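Long-range contacts in 4-hydroxybutyrate coenzyme A transferase (Shewanella oneidensis, PDB 2OAS), which probably transfers coenzyme A between acyl-CoA thioesters and free carboxylic acids such as acetate and 4-hydroxybutyrate: residues A[50-55]-A[70-75]; A[155-160]-A[281-286]; A[191-196]-A[382-387]; A[299-304]-A[340-345]. All blocks are in the same frame, centred on the assembly; numbering follows the deposited sequence.

Contact 1: residues A[50-55]-A[70-75]; sequences LLQLHT and LRHRCF
Two neighbouring strands of the eight-stranded parallel sheet of the N-terminal domain meet here, Leu50 pairing with His72, Leu51 with Arg73 and Gln52 with Cys74. The backbone bonds zigzag between them: Leu50 N gives to Arg71 O, Leu50 O takes Arg73 N at 2.9 Å, Gln52 N reaches Arg73 O only weakly, and Gln52 O takes Phe75 N at 3.0 Å. Leu51 and Arg73 run side by side, and the arginine, extended as far as NE, lays its CD against Leu51 CD2; its guanidinium goes on to a salt bridge with Glu399 of the second subunit. Just past the strand ends, Leu53 CD1 comes in at the edge of the Phe75 ring and lies 3.6 Å from Phe75 CB. From within the strand, Leu51 CD2 reaches Phe75 CZ at 3.5 Å. Helix 100-105 packs on the same ring through Leu103 and Phe104. With an alanine at Phe75, a gap would probably open between Leu51, Leu53 and that helix. Beside Leu50, on the other face, Gln52 has CG wedged between its backbone N and carbonyl carbon (chi1 79°), which swings the amide back toward His72: Gln52 OE1 lies at the imidazole edge, 3.3 Å from His72 CD2, with amide and ring planes 74° apart.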
# COMPACT_ATOMS: atom_id res chain seq x y z
N LEU A 50 6.09 10.32 -25.16
CA LEU A 50 4.67 10.52 -24.92
C LEU A 50 4.21 9.80 -23.66
O LEU A 50 4.08 8.57 -23.65
CB LEU A 50 3.87 10.03 -26.13
CG LEU A 50 2.36 10.26 -26.17
CD1 LEU A 50 1.89 10.10 -27.58
CD2 LEU A 50 1.64 9.29 -25.26
N LEU A 51 3.96 10.58 -22.61
CA LEU A 51 3.48 10.07 -21.32
C LEU A 51 1.99 9.80 -21.46
O LEU A 51 1.28 10.54 -22.15
CB LEU A 51 3.73 11.10 -20.21
CG LEU A 51 5.17 11.32 -19.73
CD1 LEU A 51 5.26 12.55 -18.83
CD2 LEU A 51 5.61 10.09 -18.97
N GLN A 52 1.50 8.75 -20.81
CA GLN A 52 0.09 8.40 -20.94
C GLN A 52 -0.39 7.38 -19.92
O GLN A 52 0.37 6.85 -19.11
CB GLN A 52 -0.16 7.82 -22.34
CG GLN A 52 0.27 6.35 -22.46
CD GLN A 52 0.54 5.90 -23.90
OE1 GLN A 52 1.50 6.35 -24.53
NE2 GLN A 52 -0.29 5.00 -24.41
N LEU A 53 -1.68 7.11 -19.98
CA LEU A 53 -2.32 6.12 -19.14
C LEU A 53 -2.94 5.18 -20.17
O LEU A 53 -2.43 5.07 -21.29
CB LEU A 53 -3.39 6.77 -18.27
CG LEU A 53 -3.04 7.28 -16.86
CD1 LEU A 53 -1.65 7.88 -16.79
CD2 LEU A 53 -4.07 8.31 -16.44
N HIS A 54 -4.04 4.54 -19.82
CA HIS A 54 -4.71 3.65 -20.74
C HIS A 54 -5.25 4.52 -21.89
O HIS A 54 -5.93 5.52 -21.65
CB HIS A 54 -5.85 2.90 -20.02
CG HIS A 54 -6.49 1.83 -20.84
ND1 HIS A 54 -7.29 2.11 -21.93
CD2 HIS A 54 -6.42 0.48 -20.77
CE1 HIS A 54 -7.67 0.98 -22.50
NE2 HIS A 54 -7.16 -0.02 -21.81
N THR A 55 -4.93 4.16 -23.13
CA THR A 55 -5.39 4.94 -24.26
C THR A 55 -6.35 4.15 -25.14
O THR A 55 -6.36 2.92 -25.11
CB THR A 55 -4.21 5.43 -25.12
OG1 THR A 55 -4.71 6.27 -26.16
CG2 THR A 55 -3.47 4.24 -25.75
N LEU A 70 9.28 8.67 -32.03
CA LEU A 70 8.49 8.78 -30.83
C LEU A 70 8.56 7.50 -30.01
O LEU A 70 8.69 6.42 -30.57
CB LEU A 70 7.04 9.08 -31.22
CG LEU A 70 5.94 8.92 -30.16
CD1 LEU A 70 6.36 9.57 -28.86
CD2 LEU A 70 4.67 9.55 -30.67
N ARG A 71 8.49 7.63 -28.69
CA ARG A 71 8.52 6.47 -27.81
C ARG A 71 7.44 6.67 -26.76
O ARG A 71 7.26 7.78 -26.28
CB ARG A 71 9.90 6.33 -27.16
CG ARG A 71 9.97 5.31 -26.01
CD ARG A 71 11.41 5.07 -25.49
NE ARG A 71 12.04 3.93 -26.15
CZ ARG A 71 12.17 2.72 -25.61
NH1 ARG A 71 11.72 2.48 -24.39
NH2 ARG A 71 12.72 1.74 -26.32
N HIS A 72 6.71 5.61 -26.44
CA HIS A 72 5.65 5.68 -25.44
C HIS A 72 6.18 5.45 -24.02
O HIS A 72 6.98 4.55 -23.80
CB HIS A 72 4.57 4.63 -25.75
CG HIS A 72 3.90 4.84 -27.07
ND1 HIS A 72 4.36 4.27 -28.23
CD2 HIS A 72 2.83 5.60 -27.42
CE1 HIS A 72 3.61 4.68 -29.24
NE2 HIS A 72 2.68 5.49 -28.78
N ARG A 73 5.73 6.28 -23.07
CA ARG A 73 6.11 6.16 -21.65
C ARG A 73 4.80 5.94 -20.91
O ARG A 73 4.06 6.88 -20.65
CB ARG A 73 6.80 7.43 -21.15
CG ARG A 73 7.52 7.27 -19.81
CD ARG A 73 8.36 8.51 -19.52
NE ARG A 73 9.02 8.49 -18.21
CZ ARG A 73 10.12 7.80 -17.92
NH1 ARG A 73 10.70 7.05 -18.84
NH2 ARG A 73 10.64 7.88 -16.70
N CYS A 74 4.51 4.69 -20.58
CA CYS A 74 3.25 4.33 -19.95
C CYS A 74 3.19 4.18 -18.45
O CYS A 74 3.99 3.47 -17.84
CB CYS A 74 2.74 3.04 -20.56
SG CYS A 74 2.75 3.01 -22.34
N PHE A 75 2.20 4.85 -17.86
CA PHE A 75 1.95 4.77 -16.44
C PHE A 75 0.95 3.63 -16.30
O PHE A 75 0.69 3.14 -15.20
CB PHE A 75 1.34 6.07 -15.92
CG PHE A 75 2.30 7.21 -15.90
CD1 PHE A 75 1.97 8.44 -16.45
CD2 PHE A 75 3.56 7.06 -15.31
CE1 PHE A 75 2.87 9.49 -16.43
CE2 PHE A 75 4.47 8.11 -15.29
CZ PHE A 75 4.12 9.33 -15.84

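Contact 2: residues A[155-160]-A[281-286]; sequences PRTHGD and VIFMDI
Thr157 is the first residue of 155-160 to touch 281-286: its CG2 stands over one face of the Phe283 ring, 3.8 Å from the centroid and 21° off the normal, a CH-pi contact. With OG1 between the backbone N and carbonyl carbon (chi1 61°), the hydroxyl bonds to Gly130 O and Ser128 OG and CG2 is left to the ring. His158 follows with its carbonyl, whose O accepts Phe283 N at 2.8 Å and also lies at the edge of the Phe283 ring. His158 CB rests against Ile282 CD1 at 3.6 Å, and His158 NE2 bonds to Asp277. At Gly159 a CB would collide with Phe283 O, and the backbone angles themselves call for glycine. Asp160 closes the run twice over, its N bonding to Phe283 O at 3.1 Å and its OD2 weakly taking Asp285 N, with Met284 CG alongside. A leucine in place of Phe283 would probably cost Thr157 the flat face under its methyl and weaken the packing against Val275 of helix 269-275. Asp285 itself is an N-cap, its OD1 accepting Glu287 N at the start of helix 286-289. Together the segments form a short parallel pairing at the edge of a three-stranded sheet, tying the N-terminal family region to the C-terminal one.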
# COMPACT_ATOMS: atom_id res chain seq x y z
N PRO A 155 -19.02 15.44 -23.93
CA PRO A 155 -20.00 15.97 -22.97
C PRO A 155 -19.35 16.96 -22.00
O PRO A 155 -18.16 16.84 -21.67
CB PRO A 155 -20.53 14.70 -22.29
CG PRO A 155 -19.41 13.71 -22.44
CD PRO A 155 -18.89 13.97 -23.81
N ARG A 156 -20.12 17.96 -21.57
CA ARG A 156 -19.68 19.00 -20.64
C ARG A 156 -19.86 18.50 -19.22
O ARG A 156 -20.80 18.90 -18.53
CB ARG A 156 -20.53 20.25 -20.86
CG ARG A 156 -20.16 21.47 -20.03
CD ARG A 156 -20.99 22.64 -20.52
NE ARG A 156 -20.56 23.93 -20.00
CZ ARG A 156 -21.12 24.54 -18.96
NH1 ARG A 156 -22.13 23.97 -18.31
NH2 ARG A 156 -20.67 25.74 -18.58
N THR A 157 -18.94 17.65 -18.77
CA THR A 157 -19.01 17.06 -17.44
C THR A 157 -18.85 18.06 -16.30
O THR A 157 -18.14 19.06 -16.43
CB THR A 157 -17.93 15.95 -17.25
OG1 THR A 157 -16.62 16.51 -17.40
CG2 THR A 157 -18.12 14.84 -18.28
N HIS A 158 -19.49 17.77 -15.16
CA HIS A 158 -19.36 18.64 -14.00
C HIS A 158 -18.23 18.16 -13.11
O HIS A 158 -17.89 16.99 -13.12
CB HIS A 158 -20.65 18.68 -13.19
CG HIS A 158 -21.69 19.59 -13.76
ND1 HIS A 158 -22.39 20.49 -12.99
CD2 HIS A 158 -22.12 19.76 -15.03
CE1 HIS A 158 -23.22 21.18 -13.76
NE2 HIS A 158 -23.07 20.76 -15.00
N GLY A 159 -17.65 19.09 -12.36
CA GLY A 159 -16.53 18.76 -11.49
C GLY A 159 -15.31 19.61 -11.81
O GLY A 159 -15.44 20.81 -12.08
N ASP A 160 -14.12 19.02 -11.80
CA ASP A 160 -12.91 19.78 -12.07
C ASP A 160 -12.41 19.77 -13.51
O ASP A 160 -11.30 20.21 -13.77
CB ASP A 160 -11.78 19.31 -11.17
CG ASP A 160 -12.22 19.11 -9.74
OD1 ASP A 160 -12.96 19.98 -9.20
OD2 ASP A 160 -11.81 18.08 -9.15
N VAL A 281 -23.62 14.23 -11.52
CA VAL A 281 -22.41 13.45 -11.79
C VAL A 281 -21.18 14.34 -11.73
O VAL A 281 -21.04 15.30 -12.49
CB VAL A 281 -22.45 12.75 -13.18
CG1 VAL A 281 -21.24 11.83 -13.34
CG2 VAL A 281 -23.74 11.94 -13.32
N ILE A 282 -20.27 14.02 -10.81
CA ILE A 282 -19.07 14.80 -10.64
C ILE A 282 -17.78 14.04 -10.98
O ILE A 282 -17.43 13.04 -10.35
CB ILE A 282 -18.96 15.32 -9.20
CG1 ILE A 282 -20.16 16.21 -8.89
CG2 ILE A 282 -17.64 16.08 -9.02
CD1 ILE A 282 -20.30 17.41 -9.82
N PHE A 283 -17.09 14.54 -12.00
CA PHE A 283 -15.84 13.98 -12.45
C PHE A 283 -14.80 14.77 -11.69
O PHE A 283 -14.57 15.95 -11.94
CB PHE A 283 -15.65 14.19 -13.96
CG PHE A 283 -16.47 13.26 -14.80
CD1 PHE A 283 -17.85 13.41 -14.89
CD2 PHE A 283 -15.87 12.20 -15.48
CE1 PHE A 283 -18.62 12.52 -15.63
CE2 PHE A 283 -16.63 11.30 -16.21
CZ PHE A 283 -18.01 11.47 -16.29
N MSE A 284 -14.15 14.08 -10.77
CA MSE A 284 -13.15 14.69 -9.92
C MSE A 284 -11.75 14.22 -10.28
O MSE A 284 -11.58 13.16 -10.88
CB MSE A 284 -13.47 14.28 -8.49
CG MSE A 284 -12.75 15.02 -7.41
SE MSE A 284 -13.49 14.35 -5.76
CE MSE A 284 -15.05 15.49 -5.72
N ASP A 285 -10.76 15.02 -9.89
CA ASP A 285 -9.35 14.75 -10.13
C ASP A 285 -8.90 13.50 -9.37
O ASP A 285 -9.11 13.40 -8.17
CB ASP A 285 -8.53 15.97 -9.68
CG ASP A 285 -7.03 15.70 -9.63
OD1 ASP A 285 -6.56 14.71 -10.24
OD2 ASP A 285 -6.31 16.50 -9.00
N ILE A 286 -8.26 12.56 -10.07
CA ILE A 286 -7.81 11.32 -9.44
C ILE A 286 -6.98 11.54 -8.17
O ILE A 286 -6.93 10.67 -7.31
CB ILE A 286 -6.95 10.49 -10.39
CG1 ILE A 286 -5.88 11.38 -11.01
CG2 ILE A 286 -7.81 9.83 -11.44
CD1 ILE A 286 -4.87 10.63 -11.79

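Contact 3: residues A[191-196]-A[382-387]; sequences LAIGQH and YIVTEY
The imidazole of His196 meets the strand end at its edge: Glu386 O lies near the ring plane and takes a weak hydrogen bond from His196 NE2 at 3.3 Å. Thr385 O sits closer still to the ring carbon, 3.1 Å from His196 CD2, but approaches obliquely. The other flat group, the Tyr387 ring, carries Glu386 CG over one face and meets His409 edge-to-face. This is helix-on-sheet packing in an alpha/beta domain: helix 188-200 packs on strand 382-385 of the mixed six-stranded sheet, running roughly antiparallel to it, the short axes passing 7.7 Å apart with their directions at 145°. Ala192 and His196, a turn apart, face Thr385 and Glu386, and Ile193 beside them reaches Val384. His196 has CG anti to its carbonyl carbon (chi1 -67°), which brings the CD2-NE2 side of the ring up to the two carbonyls where the strand runs out. Ala192 CB presses on Glu386 CB at 3.7 Å; the glutamate's chain bends at chi2, and its OE1 accepts Ser353 N. Ile193 also touches Ala350 of the adjacent strand, and Val197, one helical turn further on, helps cover Val384. The isoleucine meets the strand end with its two branches: Ile193 CG1 lies against the backbone, 3.4 Å from Glu386 N, while Ile193 CG2 meets Val384 CG2 at 3.8 Å.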
# COMPACT_ATOMS: atom_id res chain seq x y z
N LEU A 191 -21.29 -14.51 -14.36
CA LEU A 191 -22.53 -14.56 -13.62
C LEU A 191 -22.31 -15.15 -12.24
O LEU A 191 -22.78 -14.61 -11.23
CB LEU A 191 -23.57 -15.40 -14.36
CG LEU A 191 -24.83 -14.70 -14.89
CD1 LEU A 191 -25.56 -14.03 -13.72
CD2 LEU A 191 -24.43 -13.67 -15.95
N ALA A 192 -21.58 -16.26 -12.19
CA ALA A 192 -21.30 -16.93 -10.94
C ALA A 192 -20.60 -15.98 -9.98
O ALA A 192 -21.03 -15.80 -8.84
CB ALA A 192 -20.43 -18.16 -11.19
N ILE A 193 -19.52 -15.35 -10.44
CA ILE A 193 -18.78 -14.41 -9.61
C ILE A 193 -19.67 -13.23 -9.21
O ILE A 193 -19.60 -12.75 -8.09
CB ILE A 193 -17.57 -13.87 -10.36
CG1 ILE A 193 -16.66 -15.03 -10.75
CG2 ILE A 193 -16.85 -12.84 -9.52
CD1 ILE A 193 -15.59 -14.67 -11.76
N GLY A 194 -20.50 -12.79 -10.14
CA GLY A 194 -21.38 -11.68 -9.86
C GLY A 194 -22.29 -11.99 -8.70
O GLY A 194 -22.51 -11.15 -7.83
N GLN A 195 -22.81 -13.21 -8.68
CA GLN A 195 -23.71 -13.64 -7.62
C GLN A 195 -23.02 -13.68 -6.27
O GLN A 195 -23.55 -13.20 -5.28
CB GLN A 195 -24.28 -15.02 -7.96
CG GLN A 195 -24.92 -15.11 -9.33
CD GLN A 195 -25.43 -16.51 -9.66
OE1 GLN A 195 -24.70 -17.50 -9.55
NE2 GLN A 195 -26.70 -16.60 -10.06
N HIS A 196 -21.82 -14.26 -6.23
CA HIS A 196 -21.09 -14.34 -4.98
C HIS A 196 -20.80 -12.97 -4.41
O HIS A 196 -21.06 -12.72 -3.23
CB HIS A 196 -19.77 -15.09 -5.18
CG HIS A 196 -19.94 -16.54 -5.51
ND1 HIS A 196 -20.67 -17.41 -4.71
CD2 HIS A 196 -19.47 -17.29 -6.54
CE1 HIS A 196 -20.63 -18.62 -5.24
NE2 HIS A 196 -19.91 -18.57 -6.34
N TYR A 382 -11.29 -9.76 0.77
CA TYR A 382 -12.01 -10.86 0.12
C TYR A 382 -11.46 -11.16 -1.26
O TYR A 382 -10.96 -10.27 -1.95
CB TYR A 382 -13.49 -10.54 -0.07
CG TYR A 382 -14.37 -10.79 1.11
CD1 TYR A 382 -14.83 -9.72 1.89
CD2 TYR A 382 -14.81 -12.08 1.42
CE1 TYR A 382 -15.70 -9.92 2.94
CE2 TYR A 382 -15.69 -12.30 2.48
CZ TYR A 382 -16.13 -11.21 3.24
OH TYR A 382 -17.00 -11.39 4.29
N ILE A 383 -11.60 -12.41 -1.67
CA ILE A 383 -11.18 -12.85 -2.98
C ILE A 383 -12.30 -13.78 -3.43
O ILE A 383 -12.62 -14.73 -2.74
CB ILE A 383 -9.85 -13.60 -2.92
CG1 ILE A 383 -8.72 -12.60 -2.72
CG2 ILE A 383 -9.62 -14.39 -4.21
CD1 ILE A 383 -7.36 -13.21 -2.70
N VAL A 384 -12.93 -13.47 -4.56
CA VAL A 384 -14.04 -14.28 -5.06
C VAL A 384 -13.77 -14.87 -6.44
O VAL A 384 -13.10 -14.27 -7.28
CB VAL A 384 -15.35 -13.48 -5.17
CG1 VAL A 384 -15.75 -12.92 -3.83
CG2 VAL A 384 -15.17 -12.37 -6.17
N THR A 385 -14.34 -16.03 -6.66
CA THR A 385 -14.20 -16.76 -7.90
C THR A 385 -15.56 -17.39 -8.17
O THR A 385 -16.46 -17.33 -7.32
CB THR A 385 -13.13 -17.86 -7.74
OG1 THR A 385 -11.83 -17.26 -7.79
CG2 THR A 385 -13.24 -18.90 -8.80
N GLU A 386 -15.71 -17.98 -9.35
CA GLU A 386 -16.97 -18.63 -9.70
C GLU A 386 -17.28 -19.76 -8.70
O GLU A 386 -18.38 -20.29 -8.68
CB GLU A 386 -16.90 -19.19 -11.13
CG GLU A 386 -15.91 -20.34 -11.33
CD GLU A 386 -14.64 -19.93 -12.07
OE1 GLU A 386 -13.95 -18.99 -11.63
OE2 GLU A 386 -14.32 -20.57 -13.12
N TYR A 387 -16.31 -20.10 -7.86
CA TYR A 387 -16.51 -21.18 -6.89
C TYR A 387 -16.70 -20.71 -5.46
O TYR A 387 -16.69 -21.52 -4.54
CB TYR A 387 -15.34 -22.17 -6.97
CG TYR A 387 -15.22 -22.86 -8.32
CD1 TYR A 387 -16.14 -23.83 -8.71
CD2 TYR A 387 -14.22 -22.50 -9.23
CE1 TYR A 387 -16.09 -24.42 -9.96
CE2 TYR A 387 -14.16 -23.09 -10.50
CZ TYR A 387 -15.10 -24.04 -10.86
OH TYR A 387 -15.09 -24.59 -12.12

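Contact 4: residues A[299-304]-A[340-345]; sequences PNVMAI and GLSEGG
This is a loop-to-loop contact at the point where two parallel strands of the mixed six-stranded sheet begin. It belongs to a beta-alpha-beta crossover, with helix 332-341 in the connection between parallel neighbours 301-305 and 346-350: the lead-in to strand 301-305 is clasped by the link that carries the chain from the helix into strand 346-350. That link is a type II beta turn from Ser342 to Gly345, closed by Gly345 N on Ser342 O at 3.0 Å. The turn offers its middle carbonyl to the first segment: Glu343 O accepts Asn300 N at 2.6 Å, with the donor tilted 29° from the carbonyl plane. Pro299 CB sits 4.0 Å from Glu343 OE1. Gly344 has positive phi, which suits a residue without a side chain. Gly345 is pressed in as well, its CA 3.2 Å from Val301 O, and strand pairing continues beyond it through Val301 and Arg346. The second subunit reaches the end of the helix, Lys102 of that chain bonding to Gly340 O. Ser342, just past the helix, is the polar pin of the contact. With OG swung opposite its own backbone N (chi1 164°), the hydroxyl turns to the lead-in of the strand and bonds to Asn298 O, just before Pro299; Ser342 OG also takes a weak but nearly straight bond from Val301 N, 3.3 Å long at 171°, beside Val301 CG2.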
# COMPACT_ATOMS: atom_id res chain seq x y z
N PRO A 299 -18.83 5.80 4.74
CA PRO A 299 -19.06 4.54 5.46
C PRO A 299 -19.52 3.42 4.54
O PRO A 299 -20.13 3.66 3.50
CB PRO A 299 -20.13 4.93 6.48
CG PRO A 299 -20.89 6.02 5.78
CD PRO A 299 -19.80 6.84 5.16
N ASN A 300 -19.20 2.19 4.93
CA ASN A 300 -19.60 1.02 4.16
C ASN A 300 -19.11 1.01 2.71
O ASN A 300 -19.84 0.60 1.81
CB ASN A 300 -21.12 0.89 4.19
CG ASN A 300 -21.66 0.83 5.60
OD1 ASN A 300 -21.27 -0.04 6.38
ND2 ASN A 300 -22.55 1.75 5.94
N VAL A 301 -17.88 1.45 2.49
CA VAL A 301 -17.32 1.43 1.15
C VAL A 301 -17.23 -0.03 0.67
O VAL A 301 -16.90 -0.92 1.45
CB VAL A 301 -15.90 2.06 1.14
CG1 VAL A 301 -15.14 1.64 -0.11
CG2 VAL A 301 -16.01 3.58 1.20
N MSE A 302 -17.53 -0.26 -0.60
CA MSE A 302 -17.50 -1.59 -1.20
C MSE A 302 -16.61 -1.50 -2.42
O MSE A 302 -17.01 -1.01 -3.48
CB MSE A 302 -18.92 -2.01 -1.62
CG MSE A 302 -19.03 -3.38 -2.30
SE MSE A 302 -18.73 -4.90 -1.13
CE MSE A 302 -16.97 -5.38 -1.73
N ALA A 303 -15.37 -1.94 -2.27
CA ALA A 303 -14.42 -1.87 -3.36
C ALA A 303 -14.28 -3.21 -4.06
O ALA A 303 -13.83 -4.19 -3.48
CB ALA A 303 -13.09 -1.41 -2.82
N ILE A 304 -14.66 -3.24 -5.33
CA ILE A 304 -14.60 -4.46 -6.11
C ILE A 304 -13.67 -4.31 -7.30
O ILE A 304 -13.94 -3.56 -8.23
CB ILE A 304 -16.00 -4.82 -6.62
CG1 ILE A 304 -16.94 -5.00 -5.42
CG2 ILE A 304 -15.95 -6.06 -7.46
CD1 ILE A 304 -18.39 -5.09 -5.80
N GLY A 340 -10.85 -0.66 3.74
CA GLY A 340 -10.60 -1.26 5.05
C GLY A 340 -10.68 -0.25 6.18
O GLY A 340 -11.07 -0.57 7.30
N LEU A 341 -10.29 0.99 5.88
CA LEU A 341 -10.32 2.08 6.83
C LEU A 341 -11.73 2.61 7.04
O LEU A 341 -12.06 3.12 8.11
CB LEU A 341 -9.40 3.21 6.34
CG LEU A 341 -7.92 2.84 6.29
CD1 LEU A 341 -7.14 3.90 5.52
CD2 LEU A 341 -7.39 2.68 7.70
N SER A 342 -12.57 2.48 6.01
CA SER A 342 -13.97 2.94 6.08
C SER A 342 -14.80 2.14 7.08
O SER A 342 -14.59 0.94 7.27
CB SER A 342 -14.62 2.84 4.69
OG SER A 342 -16.03 2.92 4.80
N GLU A 343 -15.76 2.79 7.71
CA GLU A 343 -16.60 2.12 8.69
C GLU A 343 -17.47 1.04 8.06
O GLU A 343 -18.39 1.33 7.30
CB GLU A 343 -17.49 3.12 9.42
CG GLU A 343 -16.74 4.30 10.03
CD GLU A 343 -17.67 5.29 10.74
OE1 GLU A 343 -18.59 5.85 10.08
OE2 GLU A 343 -17.49 5.50 11.97
N GLY A 344 -17.16 -0.21 8.38
CA GLY A 344 -17.91 -1.32 7.84
C GLY A 344 -17.60 -1.54 6.37
O GLY A 344 -18.37 -2.18 5.65
N GLY A 345 -16.47 -1.01 5.92
CA GLY A 345 -16.11 -1.18 4.53
C GLY A 345 -15.57 -2.56 4.22
O GLY A 345 -15.03 -3.25 5.09

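In the fold
Contact 1 comes first along the chain, joining neighbouring strands of the N-terminal parallel sheet; the other three involve the C-terminal half. Contacts 3 and 4 reach the same six-stranded sheet, their centres about 19 Å apart, and contact 4 is nested within the long loop that contact 3 closes. Contact 2 bridges the two family regions through a separate small sheet, about 23 Å from contacts 1 and 4 between centres, and its segments alternate with those of contact 3. Contacts 1 and 3 lie on opposite sides of the chain's centre, yet bound coenzyme A comes within about 8 Å of the Leu53 side chain and about 9 Å of that of Ile193. Contacts 1 and 4 both touch the second subunit.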